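Local structure of genome packaging NTPase B204 (Sulfolobus turreted icosahedral virus 2, 4KFR) at residues A[10-15]-A[156-161]; A[104-109]-A[136-141]. The protein probably hydrolyses nucleoside triphosphates to power the packaging of the viral genome. One frame throughout, in Å; residues are numbered along the deposited sequence.

Interaction 1: residues A[10-15]-A[156-161]; sequences VGRKKS and MFYTRE. With SO4 (sulfate ion), chain D.
S15 packs against the F157 ring, and V10 pairs with M156, at the C-terminal ends of two neighbouring parallel strands: the contact joins a Walker A-like loop to the loop that follows strand 153-156. One backbone bond finishes the strand pairing, F157 N to V10 O at 2.9 Å and nearly straight (174°). Beyond it the chains diverge, and side chains and water take over. S15 lays its CB 3.7 Å from F157 CG, while its carbonyl O stands over the same ring, 3.3 Å from CE1. The edge of that ring meets V10 O. F157 CG lies beside its own backbone N (chi1 -67°), which swings the ring under the turn formed by R12 to S15.

The S15 hydroxyl is gripped twice. It donates to R12 O at 2.6 Å, an oxygen that also receives S15 N, and it accepts from a water that donates in addition to Y158 O. A second water accepts a hydrogen bond from R12 N and donates one to Y158 O at 2.7 Å, so two waters bridge the gap between the loops. Farther out, the Y158 ring turns its CE2 edge to a face of the R12 guanidinium, 3.9 Å from NH2, with the planes 73° apart; this is not a parallel stack.

K14 N binds sulfate O1 at 2.7 Å, and the amides of G16, K17 and S18 complete the cradle, consistent with a nucleotide phosphate site. Among the surrounding elements, F157 lies against K17 and L20 of helix 17-31, whereas M156 reaches across to L189 and Y191 of strand 188-192 and to V180 of helix 174-180.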
loop_
_atom_site.group_PDB
_atom_site.type_symbol
_atom_site.label_atom_id
_atom_site.label_comp_id
_atom_site.label_asym_id
_atom_site.label_seq_id
_atom_site.Cartn_x
_atom_site.Cartn_y
_atom_site.Cartn_z
ATOM N N VAL A 10 -0.877 -1.998 -7.887
ATOM C CA VAL A 10 -2.098 -2.418 -8.589
ATOM C C VAL A 10 -1.849 -3.579 -9.549
ATOM O O VAL A 10 -0.960 -3.518 -10.403
ATOM C CB VAL A 10 -2.746 -1.261 -9.432
ATOM C CG1 VAL A 10 -4.130 -1.673 -9.920
ATOM C CG2 VAL A 10 -2.828 0.040 -8.639
ATOM N N GLY A 11 -2.662 -4.623 -9.433
ATOM C CA GLY A 11 -2.538 -5.773 -10.311
ATOM C C GLY A 11 -3.394 -6.943 -9.872
ATOM O O GLY A 11 -3.588 -7.169 -8.677
ATOM N N ARG A 12 -3.916 -7.686 -10.842
ATOM C CA ARG A 12 -4.743 -8.860 -10.544
ATOM C C ARG A 12 -3.973 -9.893 -9.731
ATOM O O ARG A 12 -2.744 -9.857 -9.685
ATOM C CB ARG A 12 -5.214 -9.508 -11.844
ATOM C CG ARG A 12 -4.081 -10.066 -12.692
ATOM C CD ARG A 12 -4.598 -10.523 -14.064
ATOM N NE ARG A 12 -3.554 -11.177 -14.856
ATOM C CZ ARG A 12 -3.684 -11.518 -16.139
ATOM N NH1 ARG A 12 -4.819 -11.262 -16.790
ATOM N NH2 ARG A 12 -2.677 -12.111 -16.777
ATOM N N LYS A 13 -4.696 -10.818 -9.102
ATOM C CA LYS A 13 -4.061 -11.878 -8.316
ATOM C C LYS A 13 -2.944 -12.565 -9.089
ATOM O O LYS A 13 -3.051 -12.767 -10.299
ATOM C CB LYS A 13 -5.080 -12.924 -7.852
ATOM C CG LYS A 13 -5.916 -12.511 -6.662
ATOM C CD LYS A 13 -6.774 -13.674 -6.185
ATOM C CE LYS A 13 -7.634 -13.300 -4.988
ATOM N NZ LYS A 13 -8.838 -12.512 -5.392
ATOM N N LYS A 14 -1.868 -12.884 -8.369
ATOM C CA LYS A 14 -0.656 -13.501 -8.930
ATOM C C LYS A 14 0.179 -12.596 -9.840
ATOM O O LYS A 14 1.069 -13.074 -10.544
ATOM C CB LYS A 14 -0.972 -14.850 -9.593
ATOM C CG LYS A 14 -1.661 -15.813 -8.628
ATOM C CD LYS A 14 -2.359 -16.959 -9.337
ATOM C CE LYS A 14 -1.397 -18.077 -9.686
ATOM N NZ LYS A 14 -2.134 -19.369 -9.903
ATOM N N SER A 15 -0.077 -11.289 -9.796
ATOM C CA SER A 15 0.757 -10.328 -10.518
ATOM C C SER A 15 2.158 -10.243 -9.900
ATOM O O SER A 15 3.111 -9.896 -10.578
ATOM C CB SER A 15 0.131 -8.931 -10.498
ATOM O OG SER A 15 -1.033 -8.844 -11.303
ATOM N N MET A 156 2.220 -0.418 -11.220
ATOM C CA MET A 156 1.179 -1.159 -11.922
ATOM C C MET A 156 1.752 -2.363 -12.653
ATOM O O MET A 156 2.753 -2.247 -13.360
ATOM C CB MET A 156 0.461 -0.241 -12.924
ATOM C CG MET A 156 -0.513 0.757 -12.290
ATOM S SD MET A 156 -0.911 2.140 -13.393
ATOM C CE MET A 156 0.668 2.965 -13.529
ATOM N N PHE A 157 1.124 -3.517 -12.475
ATOM C CA PHE A 157 1.454 -4.694 -13.273
ATOM C C PHE A 157 0.528 -4.748 -14.491
ATOM O O PHE A 157 -0.381 -3.926 -14.630
ATOM C CB PHE A 157 1.321 -5.981 -12.444
ATOM C CG PHE A 157 2.340 -6.110 -11.336
ATOM C CD1 PHE A 157 3.540 -6.764 -11.552
ATOM C CD2 PHE A 157 2.093 -5.582 -10.085
ATOM C CE1 PHE A 157 4.470 -6.892 -10.545
ATOM C CE2 PHE A 157 3.032 -5.701 -9.067
ATOM C CZ PHE A 157 4.219 -6.351 -9.297
ATOM N N TYR A 158 0.771 -5.722 -15.361
ATOM C CA TYR A 158 0.035 -5.888 -16.605
ATOM C C TYR A 158 -1.478 -5.933 -16.433
ATOM O O TYR A 158 -1.985 -6.602 -15.533
ATOM C CB TYR A 158 0.483 -7.169 -17.313
ATOM C CG TYR A 158 -0.463 -7.612 -18.405
ATOM C CD1 TYR A 158 -0.435 -7.015 -19.664
ATOM C CD2 TYR A 158 -1.394 -8.622 -18.180
ATOM C CE1 TYR A 158 -1.304 -7.412 -20.666
ATOM C CE2 TYR A 158 -2.274 -9.021 -19.178
ATOM C CZ TYR A 158 -2.223 -8.414 -20.417
ATOM O OH TYR A 158 -3.092 -8.813 -21.409
ATOM N N THR A 159 -2.178 -5.217 -17.317
ATOM C CA THR A 159 -3.618 -5.378 -17.522
ATOM C C THR A 159 -3.993 -4.901 -18.923
ATOM O O THR A 159 -3.376 -3.980 -19.462
ATOM C CB THR A 159 -4.462 -4.610 -16.474
ATOM O OG1 THR A 159 -5.853 -4.929 -16.640
ATOM C CG2 THR A 159 -4.271 -3.103 -16.616
ATOM N N ARG A 160 -4.989 -5.547 -19.520
ATOM C CA ARG A 160 -5.566 -5.072 -20.773
ATOM C C ARG A 160 -7.051 -4.755 -20.596
ATOM O O ARG A 160 -7.733 -4.430 -21.557
ATOM C CB ARG A 160 -5.389 -6.108 -21.895
ATOM C CG ARG A 160 -4.097 -5.959 -22.699
ATOM N N GLU A 161 -7.544 -4.849 -19.366
ATOM C CA GLU A 161 -8.959 -4.610 -19.092
ATOM C C GLU A 161 -9.325 -3.135 -19.361
ATOM O O GLU A 161 -8.778 -2.219 -18.736
ATOM C CB GLU A 161 -9.297 -5.030 -17.658
ATOM C CG GLU A 161 -10.722 -5.536 -17.476
ATOM C CD GLU A 161 -11.746 -4.412 -17.327
ATOM O OE1 GLU A 161 -11.747 -3.746 -16.269
ATOM O OE2 GLU A 161 -12.555 -4.200 -18.263
HETATM S S SO4 D . -0.150 -10.999 -5.961
HETATM O O1 SO4 D . -1.466 -11.626 -5.976
HETATM O O2 SO4 D . -0.163 -9.821 -6.827
HETATM O O3 SO4 D . 0.816 -11.967 -6.471
HETATM O O4 SO4 D . 0.219 -10.607 -4.605
HETATM O O HOH W 1 -2.334 -2.572 -13.055
HETATM O O HOH W 2 -3.842 -6.795 -13.594
HETATM O O HOH W 3 -0.789 -8.708 -13.924
#

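Interaction 2: residues A[104-109]-A[136-141]; sequences EAYYHF and STQRVY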
loop_
_atom_site.group_PDB
_atom_site.type_symbol
_atom_site.label_atom_id
_atom_site.label_comp_id
_atom_site.label_asym_id
_atom_site.label_seq_id
_atom_site.Cartn_x
_atom_site.Cartn_y
_atom_site.Cartn_z
ATOM N N GLU A 104 -4.829 -5.536 1.174
ATOM C CA GLU A 104 -5.923 -5.259 0.247
ATOM C C GLU A 104 -6.608 -3.949 0.623
ATOM O O GLU A 104 -7.457 -3.910 1.515
ATOM C CB GLU A 104 -6.933 -6.416 0.188
ATOM C CG GLU A 104 -8.092 -6.184 -0.792
ATOM C CD GLU A 104 -7.667 -5.567 -2.140
ATOM O OE1 GLU A 104 -7.734 -4.326 -2.280
ATOM O OE2 GLU A 104 -7.293 -6.314 -3.073
ATOM N N ALA A 105 -6.224 -2.890 -0.080
ATOM C CA ALA A 105 -6.652 -1.531 0.233
ATOM C C ALA A 105 -8.144 -1.290 0.085
ATOM O O ALA A 105 -8.672 -0.372 0.717
ATOM C CB ALA A 105 -5.861 -0.512 -0.618
ATOM N N TYR A 106 -8.835 -2.092 -0.726
ATOM C CA TYR A 106 -10.269 -1.844 -0.907
ATOM C C TYR A 106 -11.105 -1.984 0.366
ATOM O O TYR A 106 -12.212 -1.468 0.439
ATOM C CB TYR A 106 -10.889 -2.572 -2.124
ATOM C CG TYR A 106 -11.136 -4.070 -2.017
ATOM C CD1 TYR A 106 -11.872 -4.619 -0.968
ATOM C CD2 TYR A 106 -10.686 -4.932 -3.012
ATOM C CE1 TYR A 106 -12.107 -5.992 -0.889
ATOM C CE2 TYR A 106 -10.914 -6.311 -2.943
ATOM C CZ TYR A 106 -11.627 -6.833 -1.878
ATOM O OH TYR A 106 -11.861 -8.195 -1.807
ATOM N N TYR A 107 -10.569 -2.648 1.380
ATOM C CA TYR A 107 -11.289 -2.751 2.642
ATOM C C TYR A 107 -11.394 -1.419 3.378
ATOM O O TYR A 107 -12.267 -1.248 4.222
ATOM C CB TYR A 107 -10.644 -3.799 3.546
ATOM C CG TYR A 107 -10.887 -5.194 3.040
ATOM C CD1 TYR A 107 -12.170 -5.739 3.050
ATOM C CD2 TYR A 107 -9.850 -5.963 2.533
ATOM C CE1 TYR A 107 -12.406 -7.022 2.573
ATOM C CE2 TYR A 107 -10.075 -7.244 2.054
ATOM C CZ TYR A 107 -11.353 -7.768 2.076
ATOM O OH TYR A 107 -11.575 -9.039 1.597
ATOM N N HIS A 108 -10.525 -0.470 3.048
ATOM C CA HIS A 108 -10.444 0.745 3.841
ATOM C C HIS A 108 -10.509 2.010 3.015
ATOM O O HIS A 108 -10.773 3.084 3.555
ATOM C CB HIS A 108 -9.147 0.747 4.664
ATOM C CG HIS A 108 -9.047 -0.392 5.633
ATOM N ND1 HIS A 108 -10.039 -0.683 6.543
ATOM C CD2 HIS A 108 -8.071 -1.309 5.836
ATOM C CE1 HIS A 108 -9.681 -1.732 7.263
ATOM N NE2 HIS A 108 -8.490 -2.130 6.855
ATOM N N PHE A 109 -10.231 1.879 1.722
ATOM C CA PHE A 109 -10.212 3.009 0.799
ATOM C C PHE A 109 -11.069 2.718 -0.426
ATOM O O PHE A 109 -10.729 3.097 -1.546
ATOM C CB PHE A 109 -8.782 3.319 0.358
ATOM C CG PHE A 109 -7.870 3.728 1.486
ATOM C CD1 PHE A 109 -7.192 2.770 2.237
ATOM C CD2 PHE A 109 -7.686 5.072 1.794
ATOM C CE1 PHE A 109 -6.356 3.153 3.286
ATOM C CE2 PHE A 109 -6.844 5.459 2.829
ATOM C CZ PHE A 109 -6.172 4.495 3.568
ATOM N N SER A 136 -2.058 -1.968 -1.421
ATOM C CA SER A 136 -2.059 -2.952 -2.498
ATOM C C SER A 136 -3.497 -3.217 -2.915
ATOM O O SER A 136 -4.370 -3.301 -2.062
ATOM C CB SER A 136 -1.385 -4.253 -2.031
ATOM O OG SER A 136 -1.117 -5.116 -3.124
ATOM N N THR A 137 -3.751 -3.336 -4.216
ATOM C CA THR A 137 -5.103 -3.658 -4.683
ATOM C C THR A 137 -5.104 -4.415 -6.013
ATOM O O THR A 137 -4.112 -4.407 -6.740
ATOM C CB THR A 137 -6.006 -2.389 -4.773
ATOM O OG1 THR A 137 -7.388 -2.777 -4.735
ATOM C CG2 THR A 137 -5.720 -1.595 -6.044
ATOM N N GLN A 138 -6.218 -5.072 -6.331
ATOM C CA GLN A 138 -6.286 -5.920 -7.525
ATOM C C GLN A 138 -6.657 -5.158 -8.783
ATOM O O GLN A 138 -6.064 -5.360 -9.836
ATOM C CB GLN A 138 -7.281 -7.072 -7.322
ATOM C CG GLN A 138 -6.813 -8.104 -6.327
ATOM C CD GLN A 138 -7.920 -9.072 -5.940
ATOM O OE1 GLN A 138 -8.541 -9.705 -6.799
ATOM N NE2 GLN A 138 -8.190 -9.169 -4.642
ATOM N N ARG A 139 -7.654 -4.289 -8.663
ATOM C CA ARG A 139 -8.177 -3.545 -9.799
ATOM C C ARG A 139 -8.052 -2.056 -9.517
ATOM O O ARG A 139 -8.421 -1.594 -8.436
ATOM C CB ARG A 139 -9.644 -3.906 -10.023
ATOM C CG ARG A 139 -9.847 -5.342 -10.511
ATOM C CD ARG A 139 -11.253 -5.837 -10.200
ATOM N NE ARG A 139 -11.487 -5.919 -8.758
ATOM C CZ ARG A 139 -11.334 -7.024 -8.033
ATOM N NH1 ARG A 139 -10.955 -8.156 -8.614
ATOM N NH2 ARG A 139 -11.566 -6.999 -6.724
ATOM N N VAL A 140 -7.544 -1.306 -10.486
ATOM C CA VAL A 140 -7.303 0.117 -10.267
ATOM C C VAL A 140 -8.559 0.882 -9.834
ATOM O O VAL A 140 -8.471 1.820 -9.048
ATOM C CB VAL A 140 -6.662 0.788 -11.508
ATOM C CG1 VAL A 140 -7.651 0.858 -12.656
ATOM C CG2 VAL A 140 -6.154 2.184 -11.158
ATOM N N TYR A 141 -9.722 0.471 -10.331
ATOM C CA TYR A 141 -10.945 1.236 -10.135
ATOM C C TYR A 141 -11.654 0.902 -8.836
ATOM O O TYR A 141 -12.796 1.310 -8.629
ATOM C CB TYR A 141 -11.911 1.081 -11.329
ATOM C CG TYR A 141 -12.295 -0.335 -11.705
ATOM C CD1 TYR A 141 -13.014 -1.144 -10.831
ATOM C CD2 TYR A 141 -11.974 -0.851 -12.955
ATOM C CE1 TYR A 141 -13.375 -2.436 -11.179
ATOM C CE2 TYR A 141 -12.328 -2.144 -13.313
ATOM C CZ TYR A 141 -13.033 -2.927 -12.422
ATOM O OH TYR A 141 -13.390 -4.210 -12.769
#
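E104 spreads its carboxylate across T137 and Q138, where the adjacent strands 98-102 and 131-137 end at the C-terminal side of the sheet. OE1 is held by two donors: T137 OG1 donates a hydrogen bond to the syn lone pair at 2.9 Å, and the amide N of Y106 reaches the anti lone pair, also at 2.9 Å. With both sides of this oxygen taken, the rotation of the carboxylate is largely fixed. OE2 receives only a weak bond across the contact, from Q138 NE2 at 3.4 Å, the amide plane being turned 54° from the carboxylate. The other end of that amide, Q138 OE1, accepts from K13 NZ, so one glutamine links the glutamate to the phosphate loop.

A bend at chi2 (42°) folds the E104 chain back, bringing the carboxylate to T137 and resting CG over the centre of the Y106 ring. The backbone supplies a firmer link: A105 N meets S136 O at 2.7 Å, almost straight. A105 O in turn accepts from both H108 N and F109 N, where residues 105-107 have helical backbone angles. T137 is tied through its backbone to L9. R139 has its main polar partner in D142, a salt bridge through NE, and merely brushes Y106, NH2 lying 3.9 Å from CE2.

A glutamate just past the end of strand 98-102, two places from the P-loop strand, with a polar residue on the strand inserted between them, recalls the Walker B and sensor regions of ASCE (additional strand, catalytic glutamate) P-loop ATPases.

From the N terminus, strand 6-10 leads into the phosphate loop; residues 10-15, the end of that strand and the loop after it, meet 156-161 only after 140 intervening residues, where interaction 1 closes its loop. Within that span the chain passes 104-109 and, after 26 intervening residues, 136-141, so interaction 2 closes a smaller loop nested entirely inside the larger one. Their centres lie about 12 Å apart and the two touch directly: G11 N probably bonds T137 O, and V10 CG1 packs on V140 N. Together they tie the C-terminal ends of four adjacent parallel strands, 98-102, 131-137, 6-10 and 153-156, together around the sulfate-bearing loop.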